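Local coordinates for protein SYE1 (Shewanella oneidensis, PDB 4AWT) that binds FMN and probably acts as an NAD(P)H-dependent oxidoreductase on the CH-CH group of its substrates, as in the Old Yellow Enzyme family, at residues 47-52 with 91-96; 78-83 with 171-176; 180-185 with 232-237. The protein carries 1 engineered substitution. One frame throughout, in Å; residues are numbered along the deposited sequence. Where two conformers were deposited one is given.

Interaction 1: 47-52 with 91-96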
ATOM      1  N   GLN A  47      12.530  14.276   1.732  1.00  5.83           N
ATOM      2  CA  GLN A  47      12.539  14.772   3.109  1.00  5.93           C
ATOM      3  C   GLN A  47      12.421  13.670   4.132  1.00  6.11           C
ATOM      4  O   GLN A  47      12.787  13.880   5.289  1.00  7.11           O
ATOM      5  CB  GLN A  47      11.391  15.745   3.325  1.00  6.06           C
ATOM      6  CG  GLN A  47      11.570  17.123   2.704  1.00  6.23           C
ATOM      7  CD  GLN A  47      10.391  18.027   2.914  1.00  6.21           C
ATOM      8  OE1 GLN A  47      10.547  19.302   2.704  1.00  9.16           O
ATOM      9  NE2 GLN A  47       9.301  17.587   3.285  1.00  5.64           N
ATOM     10  N   ARG A  48      11.858  12.529   3.745  1.00  5.61           N
ATOM     11  CA  ARG A  48      11.531  11.418   4.639  1.00  5.76           C
ATOM     12  C   ARG A  48      12.462  10.225   4.454  1.00  5.91           C
ATOM     13  O   ARG A  48      12.232   9.157   5.002  1.00  6.44           O
ATOM     14  CB  ARG A  48      10.042  11.071   4.454  1.00  5.87           C
ATOM     15  CG  ARG A  48       9.179  12.176   5.036  1.00  5.80           C
ATOM     16  CD  ARG A  48       7.743  12.259   4.510  1.00  6.14           C
ATOM     17  NE  ARG A  48       7.025  13.338   5.158  1.00  6.07           N
ATOM     18  CZ  ARG A  48       7.271  14.614   4.945  1.00  5.79           C
ATOM     19  NH1 ARG A  48       8.041  14.996   3.970  1.00  5.96           N
ATOM     20  NH2 ARG A  48       6.721  15.540   5.739  1.00  6.42           N
ATOM     21  N   ALA A  49      13.551  10.431   3.721  1.00  6.21           N
ATOM     22  CA  ALA A  49      14.450   9.347   3.313  1.00  6.85           C
ATOM     23  C   ALA A  49      15.396   8.910   4.403  1.00  6.60           C
ATOM     24  O   ALA A  49      16.253   8.035   4.130  1.00  8.29           O
ATOM     25  CB  ALA A  49      15.146   9.756   2.026  1.00 10.04           C
ATOM     26  N   SER A  50      15.253   9.378   5.639  1.00  6.35           N
ATOM     27  CA  SER A  50      15.921   8.748   6.761  1.00  6.50           C
ATOM     28  C   SER A  50      15.196   7.480   7.205  1.00  6.13           C
ATOM     29  O   SER A  50      15.735   6.737   8.017  1.00  7.39           O
ATOM     30  CB  SER A  50      16.131   9.711   7.924  1.00  7.47           C
ATOM     31  OG  SER A  50      14.914  10.096   8.482  1.00  8.26           O
ATOM     32  N   ALA A  51      13.981   7.216   6.690  1.00  6.26           N
ATOM     33  CA  ALA A  51      13.390   5.908   6.852  1.00  6.12           C
ATOM     34  C   ALA A  51      14.346   4.843   6.326  1.00  5.92           C
ATOM     35  O   ALA A  51      15.106   5.076   5.403  1.00  7.20           O
ATOM     36  CB  ALA A  51      12.090   5.849   6.061  1.00  6.70           C
ATOM     37  N   GLY A  52      14.211   3.640   6.850  1.00  6.02           N
ATOM     38  CA  GLY A  52      14.912   2.510   6.265  1.00  6.49           C
ATOM     39  C   GLY A  52      14.366   2.133   4.886  1.00  6.05           C
ATOM     40  O   GLY A  52      15.104   1.765   3.984  1.00  6.98           O
ATOM     41  N   HIS A  91      16.961   8.243  -3.750  1.00  7.40           N
ATOM     42  CA  HIS A  91      18.231   7.530  -3.790  1.00  7.78           C
ATOM     43  C   HIS A  91      19.402   8.479  -3.511  1.00  8.14           C
ATOM     44  O   HIS A  91      20.405   8.000  -2.928  1.00 10.01           O
ATOM     45  CB  HIS A  91      18.407   6.882  -5.154  1.00  7.97           C
ATOM     46  CG  HIS A  91      17.543   5.663  -5.273  1.00  7.81           C
ATOM     47  ND1 HIS A  91      16.972   5.241  -6.455  1.00  9.35           N
ATOM     48  CD2 HIS A  91      17.134   4.790  -4.366  1.00  8.36           C
ATOM     49  CE1 HIS A  91      16.283   4.144  -6.227  1.00  9.78           C
ATOM     50  NE2 HIS A  91      16.355   3.819  -4.985  1.00  8.83           N
ATOM     51  N   ALA A  92      19.295   9.728  -3.864  1.00  8.29           N
ATOM     52  CA  ALA A  92      20.367  10.685  -3.541  1.00  8.65           C
ATOM     53  C   ALA A  92      20.536  10.852  -2.031  1.00  8.32           C
ATOM     54  O   ALA A  92      21.604  11.217  -1.577  1.00  9.43           O
ATOM     55  CB  ALA A  92      20.083  12.014  -4.196  1.00 10.66           C
ATOM     56  N   LYS A  93      19.493  10.548  -1.264  1.00  9.40           N
ATOM     57  CA  LYS A  93      19.549  10.554   0.177  0.59 10.22           C
ATOM     58  C   LYS A  93      19.986   9.255   0.790  1.00 11.64           C
ATOM     59  O   LYS A  93      20.236   9.123   2.007  1.00 18.42           O
ATOM     60  CB  LYS A  93      18.215  10.835   0.851  0.59 11.19           C
ATOM     61  CG  LYS A  93      17.629  12.120   0.332  0.59 10.25           C
ATOM     62  CD  LYS A  93      18.527  13.365   0.447  0.59 13.16           C
ATOM     63  CE  LYS A  93      17.623  14.572   0.116  0.59 16.16           C
ATOM     64  NZ  LYS A  93      18.475  15.792   0.202  0.59 20.37           N
ATOM     65  N   GLY A  94      20.215   8.208   0.042  0.50 11.25           N
ATOM     66  CA  GLY A  94      20.534   6.931   0.704  0.50 11.78           C
ATOM     67  C   GLY A  94      19.258   6.320   1.268  0.50 11.23           C
ATOM     68  O   GLY A  94      19.025   6.439   2.436  0.50 12.91           O
ATOM     69  N   CYS A  95      18.443   5.711   0.462  0.50 11.16           N
ATOM     70  CA  CYS A  95      17.195   5.182   0.998  1.00  8.37           C
ATOM     71  C   CYS A  95      16.706   4.249  -0.105  1.00  9.54           C
ATOM     72  O   CYS A  95      17.065   4.413  -1.259  1.00 17.87           O
ATOM     73  CB  CYS A  95      16.145   6.204   1.360  1.00  9.04           C
ATOM     74  SG  CYS A  95      14.640   5.603   2.106  1.00  9.56           S
ATOM     75  N   ALA A  96      15.948   3.260   0.251  1.00  8.58           N
ATOM     76  CA  ALA A  96      15.274   2.342  -0.678  1.00  8.39           C
ATOM     77  C   ALA A  96      13.819   2.739  -0.800  1.00  6.63           C
ATOM     78  O   ALA A  96      13.204   3.173   0.165  1.00  6.96           O
ATOM     79  CB  ALA A  96      15.370   0.908  -0.179  1.00 10.68           C
TER
HETATM   80  O   HOH W   1      18.862   9.060   4.286  0.65 17.07           O
HETATM   81  O   HOH W   2      17.687   5.279   4.593  0.51  7.39           O
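Flat groups stand beside rather than within the meeting of Ala49 with Lys93 and Cys95: the His91 imidazole has Cys95 O at its edge, in the ring plane, while its NE2 is turned to Asp176. The Arg48 guanidinium likewise turns from 91-96; Arg48 donates from NE to Phe325 O, from NH1 to Tyr44 O and from NH2 to Ile326 O. The contact itself is made by Ala49, Cys95 and the first carbons of Lys93. Ala49 points its methyl at the other segment, and Ala49 CB meets Lys93 CB at 3.5 Å, tighter than a usual carbon contact, so a residue as small as alanine suits the place. Ala49 CB also lies 3.7 Å from Cys95 CB. Lys93 touches with CB and CG, then bends at chi2 (-55°) and carries its ammonium away from Ala49, where NZ bonds a polyether probably from the crystallisation liquor.

In the TIM barrel these segments lead into strands 53-60 and 96-102, on the side where the parallel strands begin, away from the FMN. Residues 48-51 form a type I turn, closed by Ala51 N to Arg48 O. Gly94 is the first residue after helix 77-92 to leave helical angles, and at its positive phi a CB would jam against the preceding carbonyl oxygen.

Cys95 lays its SG 3.4 Å from Ala51 O, a placing set by a chi1 of -177° that swings the sulfur opposite the backbone N; Cys95 CB rests 3.3 Å from Ala49 O. No clear direct hydrogen bond joins the segments, and two waters bridge the backbone oxygens. One donates to Ala49 O at 2.8 Å and also to Lys93 O. The second reaches Ala51 O at 2.7 Å and Gly94 O, though each water has more acceptors nearby than protons to give.

Interaction 2: 78-83 with 171-176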
ATOM      1  N   GLU A  78       4.993   9.281 -19.243  1.00  9.14           N
ATOM      2  CA  GLU A  78       5.160  10.484 -18.429  0.62  8.76           C
ATOM      3  C   GLU A  78       5.078  10.154 -16.944  1.00  7.62           C
ATOM      4  O   GLU A  78       5.802  10.718 -16.123  1.00  7.95           O
ATOM      5  CB  GLU A  78       4.126  11.510 -18.779  0.62 10.68           C
ATOM      6  CG  GLU A  78       4.210  11.922 -20.232  0.62 14.80           C
ATOM      7  CD  GLU A  78       3.463  11.062 -21.222  0.62 18.51           C
ATOM      8  OE1 GLU A  78       2.965   9.932 -21.121  0.62 15.30           O
ATOM      9  OE2 GLU A  78       3.278  11.567 -22.376  0.62 28.66           O
ATOM     10  N   GLN A  79       4.155   9.263 -16.585  1.00  7.82           N
ATOM     11  CA  GLN A  79       4.022   8.834 -15.186  1.00  7.27           C
ATOM     12  C   GLN A  79       5.286   8.157 -14.710  1.00  6.97           C
ATOM     13  O   GLN A  79       5.711   8.338 -13.558  1.00  7.19           O
ATOM     14  CB  GLN A  79       2.821   7.912 -15.059  1.00  7.18           C
ATOM     15  CG  GLN A  79       1.519   8.641 -15.050  1.00  7.37           C
ATOM     16  CD  GLN A  79       0.318   7.737 -15.257  1.00  7.10           C
ATOM     17  OE1 GLN A  79       0.462   6.529 -15.498  1.00  7.39           O
ATOM     18  NE2 GLN A  79      -0.857   8.280 -15.133  1.00  8.24           N
ATOM     19  N   ILE A  80       5.874   7.304 -15.548  1.00  7.12           N
ATOM     20  CA  ILE A  80       7.121   6.634 -15.197  1.00  7.22           C
ATOM     21  C   ILE A  80       8.201   7.664 -14.950  1.00  6.54           C
ATOM     22  O   ILE A  80       8.967   7.565 -13.993  1.00  6.87           O
ATOM     23  CB  ILE A  80       7.477   5.617 -16.297  1.00  7.94           C
ATOM     24  CG1 ILE A  80       6.437   4.514 -16.341  1.00  9.44           C
ATOM     25  CG2 ILE A  80       8.889   5.101 -16.168  1.00  8.96           C
ATOM     26  CD1 ILE A  80       6.567   3.618 -17.562  1.00 11.88           C
ATOM     27  N   ALA A  81       8.285   8.669 -15.826  1.00  6.65           N
ATOM     28  CA  ALA A  81       9.306   9.701 -15.695  1.00  7.14           C
ATOM     29  C   ALA A  81       9.092  10.543 -14.465  1.00  6.83           C
ATOM     30  O   ALA A  81      10.067  10.956 -13.817  1.00  7.53           O
ATOM     31  CB  ALA A  81       9.266  10.553 -16.966  1.00  8.08           C
ATOM     32  N   GLY A  82       7.836  10.853 -14.124  1.00  6.94           N
ATOM     33  CA  GLY A  82       7.597  11.589 -12.883  1.00  7.08           C
ATOM     34  C   GLY A  82       8.053  10.813 -11.689  1.00  6.57           C
ATOM     35  O   GLY A  82       8.684  11.339 -10.749  1.00  6.89           O
ATOM     36  N   TRP A  83       7.788   9.511 -11.680  1.00  6.25           N
ATOM     37  CA  TRP A  83       8.293   8.669 -10.608  1.00  6.09           C
ATOM     38  C   TRP A  83       9.812   8.606 -10.602  1.00  6.14           C
ATOM     39  O   TRP A  83      10.391   8.519  -9.526  1.00  6.57           O
ATOM     40  CB  TRP A  83       7.658   7.299 -10.631  1.00  6.21           C
ATOM     41  CG  TRP A  83       6.311   7.168 -10.026  1.00  6.01           C
ATOM     42  CD1 TRP A  83       5.193   6.628 -10.603  1.00  6.50           C
ATOM     43  CD2 TRP A  83       5.932   7.510  -8.685  1.00  5.86           C
ATOM     44  NE1 TRP A  83       4.158   6.608  -9.734  1.00  6.64           N
ATOM     45  CE2 TRP A  83       4.579   7.140  -8.532  1.00  6.15           C
ATOM     46  CE3 TRP A  83       6.595   8.062  -7.588  1.00  6.10           C
ATOM     47  CZ2 TRP A  83       3.883   7.336  -7.336  1.00  6.94           C
ATOM     48  CZ3 TRP A  83       5.908   8.246  -6.409  1.00  6.35           C
ATOM     49  CH2 TRP A  83       4.568   7.888  -6.292  1.00  6.51           C
ATOM     50  N   MET A 171      10.301  -0.605 -12.295  1.00  6.23           N
ATOM     51  CA  MET A 171      11.729  -0.783 -12.435  1.00  6.91           C
ATOM     52  C   MET A 171      12.297   0.271 -13.379  1.00  6.91           C
ATOM     53  O   MET A 171      13.375   0.828 -13.115  1.00  7.52           O
ATOM     54  CB  MET A 171      12.103  -2.186 -12.874  1.00  7.71           C
ATOM     55  CG  MET A 171      11.698  -3.292 -11.904  1.00  8.43           C
ATOM     56  SD  MET A 171      12.299  -3.101 -10.215  1.00  9.80           S
ATOM     57  CE  MET A 171      10.971  -2.243  -9.437  1.00  9.82           C
ATOM     58  N   GLU A 172      11.587   0.573 -14.454  1.00  7.25           N
ATOM     59  CA  GLU A 172      12.045   1.605 -15.384  1.00  7.86           C
ATOM     60  C   GLU A 172      12.100   2.968 -14.705  1.00  7.43           C
ATOM     61  O   GLU A 172      12.952   3.795 -15.041  1.00  8.77           O
ATOM     62  CB  GLU A 172      11.099   1.682 -16.590  1.00  9.08           C
ATOM     63  CG  GLU A 172      11.554   2.624 -17.689  1.00 15.73           C
ATOM     64  CD  GLU A 172      10.654   2.751 -18.902  1.00 30.36           C
ATOM     65  OE1 GLU A 172       9.720   1.992 -19.068  1.00 37.73           O
ATOM     66  OE2 GLU A 172      11.059   3.635 -19.679  1.00 52.33           O
ATOM     67  N   ALA A 173      11.207   3.215 -13.744  1.00  6.76           N
ATOM     68  CA  ALA A 173      11.166   4.433 -12.954  1.00  7.16           C
ATOM     69  C   ALA A 173      12.223   4.462 -11.852  1.00  7.29           C
ATOM     70  O   ALA A 173      12.305   5.465 -11.142  1.00  8.23           O
ATOM     71  CB  ALA A 173       9.826   4.632 -12.349  1.00  7.48           C
ATOM     72  N   GLY A 174      13.002   3.409 -11.698  1.00  7.07           N
ATOM     73  CA  GLY A 174      14.073   3.374 -10.717  1.00  7.27           C
ATOM     74  C   GLY A 174      13.676   2.956  -9.332  1.00  6.82           C
ATOM     75  O   GLY A 174      14.465   3.097  -8.411  1.00  8.10           O
ATOM     76  N   PHE A 175      12.470   2.428  -9.148  1.00  6.38           N
ATOM     77  CA  PHE A 175      12.150   1.847  -7.851  1.00  6.17           C
ATOM     78  C   PHE A 175      13.005   0.631  -7.577  1.00  6.33           C
ATOM     79  O   PHE A 175      13.420  -0.090  -8.486  1.00  7.17           O
ATOM     80  CB  PHE A 175      10.663   1.459  -7.769  1.00  6.23           C
ATOM     81  CG  PHE A 175       9.720   2.637  -7.689  1.00  5.83           C
ATOM     82  CD1 PHE A 175       9.453   3.215  -6.456  1.00  5.89           C
ATOM     83  CD2 PHE A 175       9.087   3.141  -8.791  1.00  6.03           C
ATOM     84  CE1 PHE A 175       8.555   4.271  -6.341  1.00  6.44           C
ATOM     85  CE2 PHE A 175       8.166   4.187  -8.677  1.00  6.25           C
ATOM     86  CZ  PHE A 175       7.902   4.737  -7.447  1.00  6.51           C
ATOM     87  N   ASP A 176      13.232   0.362  -6.290  1.00  6.05           N
ATOM     88  CA  ASP A 176      13.939  -0.818  -5.869  1.00  6.44           C
ATOM     89  C   ASP A 176      13.089  -2.068  -5.837  1.00  6.08           C
ATOM     90  O   ASP A 176      13.622  -3.177  -5.773  1.00  7.58           O
ATOM     91  CB  ASP A 176      14.553  -0.549  -4.480  1.00  6.84           C
ATOM     92  CG  ASP A 176      15.517   0.614  -4.540  1.00  7.66           C
ATOM     93  OD1 ASP A 176      16.535   0.475  -5.226  1.00 11.41           O
ATOM     94  OD2 ASP A 176      15.215   1.658  -3.921  1.00  8.61           O
TER
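Two neighbouring helices on the outside of the TIM barrel meet here: 78-83 lies within helix 77-92, while the other segment, 171-176, takes in the last residues of helix 153-172 and the Schellman motif at Gly174 that closes it. The positive phi of Gly174 suits glycine, since a CB would press on the preceding carbonyl oxygen. Ala173, nearest the other helix, sets CB 3.5 Å from Ile80 O and also against Trp83 CB, and so small a side chain lets the backbones come close. Ile80 CG2, anti to the backbone N, rests on the aliphatic part of Glu172; the Glu172 chain, extended, crosses the Ile80 side chain at about a right angle.

Deeper in, Phe175 presents an edge to the indole face in an offset edge-to-face pair, planes at 64° and the five-membered-ring centroid of Trp83 5.2 Å from the Phe175 centroid. The indole N-H, at NE1, is bonded to Thr59 OG1, which helps to fix the ring's rotation. A leucine in place of Trp83 would probably leave the Phe175 edge without a flat face and Thr59 without its N-H partner. Phe175 CZ lies 3.4 Å above the Trp83 ring plane, offset toward the rim and 3.6 Å from Trp83 CE3.

Interaction 3: 180-185 with 232-237. With FMN (flavin mononucleotide), chain B.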
ATOM      1  N   LEU A 180       2.636  -5.049  -3.672  1.00  5.11           N
ATOM      2  CA  LEU A 180       1.284  -5.292  -4.157  1.00  5.10           C
ATOM      3  C   LEU A 180       0.291  -4.901  -3.086  1.00  4.88           C
ATOM      4  O   LEU A 180       0.276  -5.475  -2.001  1.00  5.51           O
ATOM      5  CB  LEU A 180       1.131  -6.764  -4.481  1.00  5.63           C
ATOM      6  CG  LEU A 180      -0.259  -7.199  -4.935  1.00  6.13           C
ATOM      7  CD1 LEU A 180      -0.661  -6.456  -6.214  1.00  6.92           C
ATOM      8  CD2 LEU A 180      -0.303  -8.706  -5.119  1.00  7.50           C
ATOM      9  N   HIS A 181      -0.585  -3.945  -3.389  1.00  5.13           N
ATOM     10  CA  HIS A 181      -1.636  -3.572  -2.433  1.00  5.12           C
ATOM     11  C   HIS A 181      -2.734  -4.639  -2.523  1.00  5.44           C
ATOM     12  O   HIS A 181      -3.572  -4.588  -3.425  1.00  6.71           O
ATOM     13  CB  HIS A 181      -2.200  -2.200  -2.717  1.00  5.32           C
ATOM     14  CG  HIS A 181      -2.981  -1.632  -1.576  1.00  5.33           C
ATOM     15  ND1 HIS A 181      -3.388  -2.383  -0.531  1.00  6.43           N
ATOM     16  CD2 HIS A 181      -3.323  -0.331  -1.368  1.00  5.83           C
ATOM     17  CE1 HIS A 181      -3.993  -1.554   0.297  1.00  6.67           C
ATOM     18  NE2 HIS A 181      -3.965  -0.317  -0.157  1.00  6.05           N
ATOM     19  N   ALA A 182      -2.734  -5.595  -1.617  1.00  5.18           N
ATOM     20  CA  ALA A 182      -3.748  -6.610  -1.508  1.00  5.76           C
ATOM     21  C   ALA A 182      -4.540  -6.462  -0.220  1.00  5.58           C
ATOM     22  O   ALA A 182      -5.151  -7.422   0.260  1.00  6.32           O
ATOM     23  CB  ALA A 182      -3.139  -8.011  -1.653  1.00  5.69           C
ATOM     24  N   ALA A 183      -4.611  -5.235   0.272  1.00  5.74           N
ATOM     25  CA  ALA A 183      -5.153  -4.881   1.575  1.00  5.84           C
ATOM     26  C   ALA A 183      -6.277  -3.861   1.421  1.00  5.80           C
ATOM     27  O   ALA A 183      -6.695  -3.503   0.326  1.00  6.39           O
ATOM     28  CB  ALA A 183      -4.010  -4.396   2.469  1.00  6.18           C
ATOM     29  N   ASN A 184      -6.755  -3.413   2.583  1.00  6.34           N
ATOM     30  CA  ASN A 184      -7.654  -2.317   2.853  1.00  7.15           C
ATOM     31  C   ASN A 184      -8.838  -2.279   1.875  1.00  6.71           C
ATOM     32  O   ASN A 184      -9.304  -1.203   1.492  1.00  7.66           O
ATOM     33  CB  ASN A 184      -6.891  -1.003   2.910  1.00  7.92           C
ATOM     34  CG  ASN A 184      -5.903  -1.036   4.051  1.00  9.07           C
ATOM     35  OD1 ASN A 184      -5.896  -1.934   4.867  1.00  9.04           O
ATOM     36  ND2 ASN A 184      -5.045  -0.048   4.100  1.00 16.82           N
ATOM     37  N   GLY A 185      -9.381  -3.445   1.574  1.00  6.74           N
ATOM     38  CA  GLY A 185     -10.632  -3.522   0.868  1.00  7.10           C
ATOM     39  C   GLY A 185     -10.544  -3.329  -0.631  1.00  5.91           C
ATOM     40  O   GLY A 185     -11.606  -3.237  -1.276  1.00  6.72           O
ATOM     41  N   VAL A 232       4.173  -7.662  -0.487  1.00  5.15           N
ATOM     42  CA  VAL A 232       2.736  -7.704  -0.559  1.00  4.95           C
ATOM     43  C   VAL A 232       2.161  -7.140   0.736  1.00  4.71           C
ATOM     44  O   VAL A 232       2.656  -7.477   1.810  1.00  5.51           O
ATOM     45  CB  VAL A 232       2.207  -9.123  -0.802  1.00  5.40           C
ATOM     46  CG1 VAL A 232       0.685  -9.181  -0.788  1.00  5.94           C
ATOM     47  CG2 VAL A 232       2.752  -9.683  -2.109  1.00  5.76           C
ATOM     48  N   ARG A 233       1.093  -6.354   0.628  1.00  4.68           N
ATOM     49  CA  ARG A 233       0.376  -5.821   1.774  1.00  4.82           C
ATOM     50  C   ARG A 233      -0.969  -6.526   1.912  1.00  4.94           C
ATOM     51  O   ARG A 233      -1.726  -6.643   0.948  1.00  5.50           O
ATOM     52  CB  ARG A 233       0.172  -4.314   1.641  1.00  5.31           C
ATOM     53  CG  ARG A 233      -0.050  -3.667   3.004  1.00  5.18           C
ATOM     54  CD  ARG A 233      -0.065  -2.154   2.973  1.00  5.33           C
ATOM     55  NE  ARG A 233       0.241  -1.644   4.304  1.00  5.40           N
ATOM     56  CZ  ARG A 233      -0.049  -0.449   4.794  1.00  5.16           C
ATOM     57  NH1 ARG A 233      -0.856   0.368   4.189  1.00  5.82           N
ATOM     58  NH2 ARG A 233       0.455  -0.109   5.984  1.00  5.97           N
ATOM     59  N   LEU A 234      -1.264  -6.965   3.154  1.00  5.10           N
ATOM     60  CA  LEU A 234      -2.506  -7.624   3.529  1.00  5.18           C
ATOM     61  C   LEU A 234      -3.132  -6.920   4.727  1.00  5.43           C
ATOM     62  O   LEU A 234      -2.422  -6.310   5.537  1.00  6.05           O
ATOM     63  CB  LEU A 234      -2.301  -9.111   3.890  1.00  5.51           C
ATOM     64  CG  LEU A 234      -1.757  -9.985   2.767  1.00  5.92           C
ATOM     65  CD1 LEU A 234      -1.550 -11.398   3.314  1.00  6.89           C
ATOM     66  CD2 LEU A 234      -2.669 -10.021   1.540  1.00  6.95           C
ATOM     67  N   ALA A 235      -4.445  -7.062   4.866  1.00  5.89           N
ATOM     68  CA  ALA A 235      -5.207  -6.530   5.986  1.00  6.29           C
ATOM     69  C   ALA A 235      -6.129  -7.606   6.519  1.00  6.41           C
ATOM     70  O   ALA A 235      -7.304  -7.690   6.147  1.00  7.46           O
ATOM     71  CB  ALA A 235      -5.989  -5.323   5.583  1.00  7.36           C
ATOM     72  N   PRO A 236      -5.638  -8.485   7.391  1.00  6.72           N
ATOM     73  CA  PRO A 236      -6.455  -9.627   7.810  1.00  7.20           C
ATOM     74  C   PRO A 236      -7.724  -9.245   8.543  1.00  7.46           C
ATOM     75  O   PRO A 236      -8.735  -9.954   8.384  1.00  9.62           O
ATOM     76  CB  PRO A 236      -5.510 -10.423   8.713  1.00  8.08           C
ATOM     77  CG  PRO A 236      -4.121 -10.078   8.229  1.00  9.08           C
ATOM     78  CD  PRO A 236      -4.239  -8.594   7.861  1.00  7.20           C
ATOM     79  N   LEU A 237      -7.682  -8.215   9.398  1.00  7.03           N
ATOM     80  CA  LEU A 237      -8.729  -8.026  10.359  1.00  7.28           C
ATOM     81  C   LEU A 237      -9.466  -6.695  10.224  1.00  7.73           C
ATOM     82  O   LEU A 237     -10.601  -6.568  10.739  1.00  9.54           O
ATOM     83  CB  LEU A 237      -8.216  -8.138  11.791  1.00  7.75           C
ATOM     84  CG  LEU A 237      -7.652  -9.500  12.147  1.00  9.14           C
ATOM     85  CD1 LEU A 237      -7.140  -9.445  13.582  1.00 11.73           C
ATOM     86  CD2 LEU A 237      -8.665 -10.609  12.017  1.00 13.87           C
TER
HETATM   87  N1  FMN B 500      -2.339   2.496   2.798  1.00  5.18           N
HETATM   88  C2  FMN B 500      -2.008   1.933   1.642  1.00  5.20           C
HETATM   89  O2  FMN B 500      -1.720   0.709   1.555  1.00  5.40           O
HETATM   90  N3  FMN B 500      -1.969   2.694   0.482  1.00  5.40           N
HETATM   91  C4  FMN B 500      -2.263   4.047   0.458  1.00  5.30           C
HETATM   92  O4  FMN B 500      -2.100   4.682  -0.617  1.00  6.06           O
HETATM   93  C4A FMN B 500      -2.716   4.595   1.656  1.00  5.42           C
HETATM   94  N5  FMN B 500      -3.126   5.926   1.711  1.00  6.04           N
HETATM   95  C5A FMN B 500      -3.159   6.545   2.990  1.00  5.73           C
HETATM   96  C6  FMN B 500      -3.294   7.908   3.085  1.00  6.52           C
HETATM   97  C7  FMN B 500      -3.303   8.571   4.335  1.00  6.70           C
HETATM   98  C7M FMN B 500      -3.330  10.081   4.351  1.00  8.76           C
HETATM   99  C8  FMN B 500      -3.228   7.815   5.466  1.00  6.42           C
HETATM  100  C8M FMN B 500      -3.198   8.445   6.844  1.00  8.28           C
HETATM  101  C9  FMN B 500      -3.103   6.413   5.381  1.00  6.03           C
HETATM  102  C9A FMN B 500      -3.056   5.764   4.146  1.00  5.63           C
HETATM  103  N10 FMN B 500      -2.869   4.369   4.055  1.00  5.60           N
HETATM  104  C10 FMN B 500      -2.635   3.800   2.817  1.00  5.36           C
HETATM  105  C1' FMN B 500      -2.703   3.584   5.282  1.00  5.53           C
HETATM  106  C2' FMN B 500      -1.315   3.743   5.928  1.00  5.16           C
HETATM  107  O2' FMN B 500      -0.317   3.128   5.131  1.00  5.37           O
HETATM  108  C3' FMN B 500      -1.231   3.094   7.295  1.00  5.38           C
HETATM  109  O3' FMN B 500      -1.350   1.681   7.223  1.00  5.56           O
HETATM  110  C4' FMN B 500      -2.241   3.626   8.329  1.00  5.69           C
HETATM  111  O4' FMN B 500      -2.322   5.042   8.306  1.00  5.99           O
HETATM  112  C5' FMN B 500      -1.982   3.089   9.723  1.00  5.87           C
HETATM  113  O5' FMN B 500      -0.700   3.509  10.218  1.00  5.68           O
HETATM  114  P   FMN B 500      -0.609   4.768  11.226  1.00  5.71           P
HETATM  115  O1P FMN B 500      -0.998   5.986  10.426  1.00  5.88           O
HETATM  116  O2P FMN B 500      -1.567   4.506  12.366  1.00  6.22           O
HETATM  117  O3P FMN B 500       0.843   4.769  11.636  1.00  5.95           O
HETATM  118  O   HOH W   3      -5.961  -8.254   2.793  1.00  7.20           O
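This is a parallel strand pair of the TIM barrel, running on into the loops at the strand ends that hold FMN. Leu180 is paired with Val232 and His181 with Arg233. Arg233 N donates to Leu180 O at 2.9 Å, nearly straight (173°), and Ala182 N returns a more bent bond (132°) to Arg233 O, in the carbonyl plane. Beyond the strands a water takes the hydrogen of Ala235 N and donates to Ala182 O. Ala183 CB and Ala235 CB meet at 3.8 Å; small residues suit this close approach.

Arg233, its chain extended from CG to NE, reaches the flavin edge-on. NH1 of Arg233 donates to FMN O2 at 2.8 Å and to FMN O2', with FMN N1 2.9 Å from NH1 in the guanidinium plane; NH2 of Arg233 donates to FMN O3' at 2.8 Å. An arginine thus spans pyrimidine ring and ribityl chain, and its charge would probably steady negative charge on the N1-C2=O2 side of the reduced flavin. FMN O2 also lies over a face of the His181 ring, 3.0 Å from His181 NE2. Elsewhere on that imidazole, ND1 accepts the backbone N-H of Ala183, which helps to hold the ring's orientation. Asn184 turns OD1 to Ala235 CB and ND2 toward FMN N1, with Asn184 ND2 3.9 Å from FMN N1.

On the face away from His181 and Arg233, Leu180 packs against helix 212-225, and Val232 touches helix 248-261, as does Leu234, while strand 266-270 continues the sheet beyond 230-234.

All three contacts belong to one TIM barrel. Interactions 1 and 2 share helix 77-92, their centres 16 Å apart, and touch through His91 NE2 and Asp176 OD2, 2.7 Å apart and probably hydrogen-bonded. Their segments alternate along the chain, so loop 47-52, both parts of the helix and the end of helix 153-172 are knitted together. Interaction 3 follows in series, its centre 24 Å from that of interaction 1 and 23 Å from that of interaction 2; residues 171-176 lead directly into strand 177-181, which it uses. The first two thus join outer helices and the loops where strands begin, whereas the third lies inside, where strand ends carry FMN.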